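Local structure of catalase (Bacillus pumilus, 4QOL) at residues 228-233 with 440-445; 435-440 with 471-476. The protein breaks down hydrogen peroxide to water and oxygen at a heme and also shows peroxidase-like reactivity toward phenolic substrates. All coordinates share one frame; numbering follows the deposited sequence.

Interaction 1: 228-233 with 440-445; sequences SMEEAA and LIKNLT
The capped start of helix 229-236 in the catalase core meets helix 434-448 of the C-terminal helical region through Met229, Glu230, Lys442 and Asn443. The axes of the two short segments come no closer than 12.7 Å and run at 63° to each other, so side chains and one water span the gap. Lys442 sends its chain across with CG anti to the backbone N (chi1 174°) and bends only at the last torsion. Its ammonium meets the Glu230 carboxylate from the opposite direction in a salt bridge. Lys442 NZ lies 2.8 Å from Glu230 OE2, on the syn lone pair. A weak second bond of 2.9 Å joins Lys442 NZ to Glu230 OE1. Deeper in, Met229 and Asn443 slide past each other. Met229 CG and SD both lie 3.4 Å from Asn443 OD1. Asn443 OD1 accepts from a water 2.9 Å away, and the same water accepts a hydrogen bond from Met229 N. Asn443 ND2 faces the other way and bonds Phe182 O and Asp184 OD1, which ties the buried amide at both ends. Ser228 OG caps the helix by accepting from Glu231 N, and Ser228 N returns a bond to Glu231 OE1. This is a capping box, here at the seam between the catalase core and its C-terminal helices.

Interaction 2: 435-440 with 471-476; sequences EEKQAL and GQRLAD
Arg473 reaches from helix 468-478 to the flank of helix 434-448, where its guanidinium meets the aliphatic parts of Lys437 and Gln438. Its chain leaves with CG beside the backbone N (chi1 -76°) and turns at chi3 (73°). Gln438 CG sits at the edge of the guanidinium, in its plane, 3.4 Å from Arg473 NH2. Lys437 CB lies over one face. Further along the same lysine, CD comes within 3.7 Å of Arg473 NH1, and the two side chains cross at about a right angle. The bend at Lys437 chi4 (75°) turns its ammonium away, leaving Lys437 NZ 5.7 Å from Arg473 NH1. That ammonium bonds Tyr432 O and makes a cation-pi contact with Tyr429. No hydrogen bond joins the two segments directly. Glu434, one turn before Gln438 on the same helix, makes the polar link: its OE1 accepts from Gln438 NE2 and forms a salt bridge with Arg473 NH2. On the helix of Arg473, Gln472 NE2 bonds Asp476 OD1 at 2.9 Å, one turn on. The contact is surface helix-to-helix packing within the C-terminal helical region of this catalase.

Both interactions use helix 434-448; their ranges overlap at Leu440, which carries neither contact, and their centres lie about 12 Å apart. Interaction 1 joins this helix to the catalase core. It is partly buried and mixes an exposed salt bridge with a buried amide and a bridging water. Interaction 2 lies at the surface and stays within the C-terminal helices. Its cross-segment contacts are carbon against guanidinium, with the charge answered from just outside. The two meet in a layer of packing: Leu474 CD2 lies 3.9 Å from Leu444 CB, and Ile441 touches the backbone of 471-476. Helix 434-448 thus stands between helix 229-236 and helix 468-478.

Interaction 1: 228-233 with 440-445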
loop_
_atom_site.group_PDB
_atom_site.type_symbol
_atom_site.label_atom_id
_atom_site.label_comp_id
_atom_site.label_asym_id
_atom_site.label_seq_id
_atom_site.Cartn_x
_atom_site.Cartn_y
_atom_site.Cartn_z
ATOM N N SER A 228 -13.073 35.798 -18.626
ATOM C CA SER A 228 -13.908 36.421 -17.588
ATOM C C SER A 228 -14.719 35.353 -16.862
ATOM O O SER A 228 -14.839 34.233 -17.338
ATOM C CB SER A 228 -14.862 37.453 -18.215
ATOM O OG SER A 228 -15.830 36.761 -19.021
ATOM N N MET A 229 -15.308 35.704 -15.723
ATOM C CA MET A 229 -16.182 34.767 -15.054
ATOM C C MET A 229 -17.258 34.267 -15.987
ATOM O O MET A 229 -17.599 33.084 -15.963
ATOM C CB MET A 229 -16.766 35.347 -13.771
ATOM C CG MET A 229 -15.722 35.637 -12.696
ATOM S SD MET A 229 -16.404 36.258 -11.137
ATOM C CE MET A 229 -17.652 35.083 -10.712
ATOM N N GLU A 230 -17.887 35.186 -16.728
ATOM C CA GLU A 230 -19.002 34.800 -17.613
ATOM C C GLU A 230 -18.533 33.970 -18.826
ATOM O O GLU A 230 -19.173 33.003 -19.171
ATOM C CB GLU A 230 -19.854 36.010 -18.038
ATOM C CG GLU A 230 -19.220 37.368 -17.928
ATOM C CD GLU A 230 -18.898 37.851 -16.502
ATOM O OE1 GLU A 230 -17.747 38.289 -16.348
ATOM O OE2 GLU A 230 -19.754 37.827 -15.562
ATOM N N GLU A 231 -17.382 34.279 -19.386
ATOM C CA GLU A 231 -16.779 33.410 -20.436
ATOM C C GLU A 231 -16.439 32.007 -19.924
ATOM O O GLU A 231 -16.781 30.970 -20.561
ATOM C CB GLU A 231 -15.525 34.014 -21.022
ATOM C CG GLU A 231 -15.832 35.252 -21.831
ATOM C CD GLU A 231 -14.648 36.122 -22.146
ATOM O OE1 GLU A 231 -13.558 36.020 -21.524
ATOM O OE2 GLU A 231 -14.858 36.962 -23.052
ATOM N N ALA A 232 -15.927 31.947 -18.714
ATOM C CA ALA A 232 -15.634 30.618 -18.121
ATOM C C ALA A 232 -16.902 29.804 -17.905
ATOM O O ALA A 232 -16.930 28.570 -18.107
ATOM C CB ALA A 232 -14.892 30.791 -16.798
ATOM N N ALA A 233 -17.939 30.431 -17.355
ATOM C CA ALA A 233 -19.218 29.750 -17.158
ATOM C C ALA A 233 -19.809 29.224 -18.473
ATOM O O ALA A 233 -20.398 28.136 -18.502
ATOM C CB ALA A 233 -20.222 30.680 -16.457
ATOM N N LEU A 440 -10.812 42.877 -11.873
ATOM C CA LEU A 440 -10.253 42.485 -10.572
ATOM C C LEU A 440 -11.277 42.778 -9.484
ATOM O O LEU A 440 -11.554 41.939 -8.619
ATOM C CB LEU A 440 -8.988 43.286 -10.270
ATOM C CG LEU A 440 -8.329 43.154 -8.892
ATOM C CD1 LEU A 440 -7.900 41.721 -8.528
ATOM C CD2 LEU A 440 -7.134 44.046 -8.811
ATOM N N ILE A 441 -11.802 44.005 -9.486
ATOM C CA ILE A 441 -12.733 44.397 -8.409
ATOM C C ILE A 441 -14.023 43.562 -8.498
ATOM O O ILE A 441 -14.547 43.112 -7.491
ATOM C CB ILE A 441 -13.066 45.915 -8.485
ATOM C CG1 ILE A 441 -11.812 46.755 -8.222
ATOM C CG2 ILE A 441 -14.182 46.273 -7.518
ATOM C CD1 ILE A 441 -11.197 46.537 -6.842
ATOM N N LYS A 442 -14.493 43.330 -9.705
ATOM C CA LYS A 442 -15.671 42.479 -9.942
ATOM C C LYS A 442 -15.449 41.036 -9.419
ATOM O O LYS A 442 -16.283 40.457 -8.761
ATOM C CB LYS A 442 -15.905 42.445 -11.454
ATOM C CG LYS A 442 -17.007 41.506 -11.917
ATOM C CD LYS A 442 -16.965 41.367 -13.431
ATOM C CE LYS A 442 -18.287 40.810 -13.953
ATOM N NZ LYS A 442 -18.408 39.343 -13.701
ATOM N N ASN A 443 -14.265 40.481 -9.726
ATOM C CA ASN A 443 -13.969 39.067 -9.359
ATOM C C ASN A 443 -13.786 38.917 -7.856
ATOM O O ASN A 443 -14.315 38.005 -7.237
ATOM C CB ASN A 443 -12.705 38.616 -10.059
ATOM C CG ASN A 443 -12.842 38.551 -11.560
ATOM O OD1 ASN A 443 -13.945 38.446 -12.093
ATOM N ND2 ASN A 443 -11.694 38.540 -12.260
ATOM N N LEU A 444 -13.131 39.911 -7.246
ATOM C CA LEU A 444 -13.004 39.952 -5.779
ATOM C C LEU A 444 -14.320 40.122 -5.081
ATOM O O LEU A 444 -14.606 39.469 -4.107
ATOM C CB LEU A 444 -12.044 41.051 -5.330
ATOM C CG LEU A 444 -10.553 40.799 -5.571
ATOM C CD1 LEU A 444 -9.800 42.086 -5.338
ATOM C CD2 LEU A 444 -9.984 39.708 -4.667
ATOM N N THR A 445 -15.160 41.022 -5.607
ATOM C CA THR A 445 -16.458 41.267 -4.986
ATOM C C THR A 445 -17.328 40.020 -4.986
ATOM O O THR A 445 -17.972 39.675 -3.972
ATOM C CB THR A 445 -17.181 42.461 -5.722
ATOM O OG1 THR A 445 -16.391 43.659 -5.597
ATOM C CG2 THR A 445 -18.558 42.675 -5.195
HETATM O O HOH W 1 -14.178 38.459 -14.976
#

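Interaction 2: 435-440 with 471-476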
loop_
_atom_site.group_PDB
_atom_site.type_symbol
_atom_site.label_atom_id
_atom_site.label_comp_id
_atom_site.label_asym_id
_atom_site.label_seq_id
_atom_site.Cartn_x
_atom_site.Cartn_y
_atom_site.Cartn_z
ATOM N N GLU A 435 -9.824 48.575 -17.479
ATOM C CA GLU A 435 -10.713 47.438 -17.744
ATOM C C GLU A 435 -10.271 46.298 -16.823
ATOM O O GLU A 435 -11.102 45.625 -16.228
ATOM C CB GLU A 435 -10.628 47.006 -19.219
ATOM C CG GLU A 435 -11.288 47.953 -20.246
ATOM C CD GLU A 435 -10.601 49.326 -20.375
ATOM O OE1 GLU A 435 -11.289 50.309 -20.701
ATOM O OE2 GLU A 435 -9.360 49.459 -20.172
ATOM N N GLU A 436 -8.954 46.093 -16.731
ATOM C CA GLU A 436 -8.402 45.023 -15.878
ATOM C C GLU A 436 -8.680 45.302 -14.393
ATOM O O GLU A 436 -9.004 44.383 -13.626
ATOM C CB GLU A 436 -6.935 44.871 -16.117
ATOM C CG GLU A 436 -6.580 44.277 -17.469
ATOM C CD GLU A 436 -5.081 44.242 -17.673
ATOM O OE1 GLU A 436 -4.403 45.250 -17.445
ATOM O OE2 GLU A 436 -4.540 43.173 -17.999
ATOM N N LYS A 437 -8.551 46.550 -13.967
ATOM C CA LYS A 437 -8.870 46.886 -12.587
ATOM C C LYS A 437 -10.351 46.605 -12.343
ATOM O O LYS A 437 -10.732 46.117 -11.274
ATOM C CB LYS A 437 -8.639 48.332 -12.289
ATOM C CG LYS A 437 -7.214 48.769 -12.212
ATOM C CD LYS A 437 -7.218 50.233 -11.778
ATOM C CE LYS A 437 -5.825 50.778 -11.637
ATOM N NZ LYS A 437 -5.182 51.036 -12.937
ATOM N N GLN A 438 -11.183 46.958 -13.301
ATOM C CA GLN A 438 -12.631 46.726 -13.103
ATOM C C GLN A 438 -12.921 45.227 -12.962
ATOM O O GLN A 438 -13.727 44.819 -12.133
ATOM C CB GLN A 438 -13.471 47.351 -14.242
ATOM C CG GLN A 438 -13.608 48.870 -14.061
ATOM C CD GLN A 438 -14.512 49.553 -15.101
ATOM O OE1 GLN A 438 -15.417 48.933 -15.659
ATOM N NE2 GLN A 438 -14.265 50.838 -15.354
ATOM N N ALA A 439 -12.229 44.426 -13.747
ATOM C CA ALA A 439 -12.441 42.975 -13.714
ATOM C C ALA A 439 -11.956 42.408 -12.328
ATOM O O ALA A 439 -12.594 41.564 -11.718
ATOM C CB ALA A 439 -11.726 42.321 -14.880
ATOM N N LEU A 440 -10.812 42.877 -11.873
ATOM C CA LEU A 440 -10.253 42.485 -10.572
ATOM C C LEU A 440 -11.277 42.778 -9.484
ATOM O O LEU A 440 -11.554 41.939 -8.619
ATOM C CB LEU A 440 -8.988 43.286 -10.270
ATOM C CG LEU A 440 -8.329 43.154 -8.892
ATOM C CD1 LEU A 440 -7.900 41.721 -8.528
ATOM C CD2 LEU A 440 -7.134 44.046 -8.811
ATOM N N GLY A 471 -8.256 49.418 -2.516
ATOM C CA GLY A 471 -9.072 49.110 -1.323
ATOM C C GLY A 471 -10.385 49.834 -1.241
ATOM O O GLY A 471 -11.417 49.239 -0.907
ATOM N N GLN A 472 -10.366 51.137 -1.582
ATOM C CA GLN A 472 -11.629 51.921 -1.571
ATOM C C GLN A 472 -12.655 51.447 -2.600
ATOM O O GLN A 472 -13.845 51.368 -2.269
ATOM C CB GLN A 472 -11.301 53.423 -1.764
ATOM C CG GLN A 472 -12.546 54.294 -1.568
ATOM C CD GLN A 472 -13.032 54.257 -0.130
ATOM O OE1 GLN A 472 -12.329 54.737 0.779
ATOM N NE2 GLN A 472 -14.244 53.748 0.090
ATOM N N ARG A 473 -12.216 51.136 -3.818
ATOM C CA ARG A 473 -13.057 50.589 -4.860
ATOM C C ARG A 473 -13.685 49.288 -4.422
ATOM O O ARG A 473 -14.864 49.031 -4.677
ATOM C CB ARG A 473 -12.288 50.391 -6.181
ATOM C CG ARG A 473 -12.063 51.697 -6.916
ATOM C CD ARG A 473 -11.185 51.603 -8.151
ATOM N NE ARG A 473 -11.847 50.967 -9.264
ATOM C CZ ARG A 473 -11.486 51.120 -10.540
ATOM N NH1 ARG A 473 -10.461 51.865 -10.884
ATOM N NH2 ARG A 473 -12.147 50.475 -11.481
ATOM N N LEU A 474 -12.897 48.453 -3.742
ATOM C CA LEU A 474 -13.449 47.148 -3.313
ATOM C C LEU A 474 -14.455 47.321 -2.201
ATOM O O LEU A 474 -15.541 46.694 -2.218
ATOM C CB LEU A 474 -12.262 46.247 -2.855
ATOM C CG LEU A 474 -12.331 44.751 -2.907
ATOM C CD1 LEU A 474 -11.650 44.108 -1.666
ATOM C CD2 LEU A 474 -13.597 44.077 -3.366
ATOM N N ALA A 475 -14.143 48.217 -1.249
ATOM C CA ALA A 475 -15.085 48.540 -0.158
ATOM C C ALA A 475 -16.391 49.018 -0.746
ATOM O O ALA A 475 -17.473 48.618 -0.288
ATOM C CB ALA A 475 -14.490 49.553 0.819
ATOM N N ASP A 476 -16.285 49.887 -1.739
ATOM C CA ASP A 476 -17.459 50.492 -2.346
ATOM C C ASP A 476 -18.314 49.423 -2.983
ATOM O O ASP A 476 -19.537 49.369 -2.810
ATOM C CB ASP A 476 -17.031 51.513 -3.413
ATOM C CG ASP A 476 -16.417 52.804 -2.813
ATOM O OD1 ASP A 476 -16.443 53.020 -1.571
ATOM O OD2 ASP A 476 -15.968 53.646 -3.616
#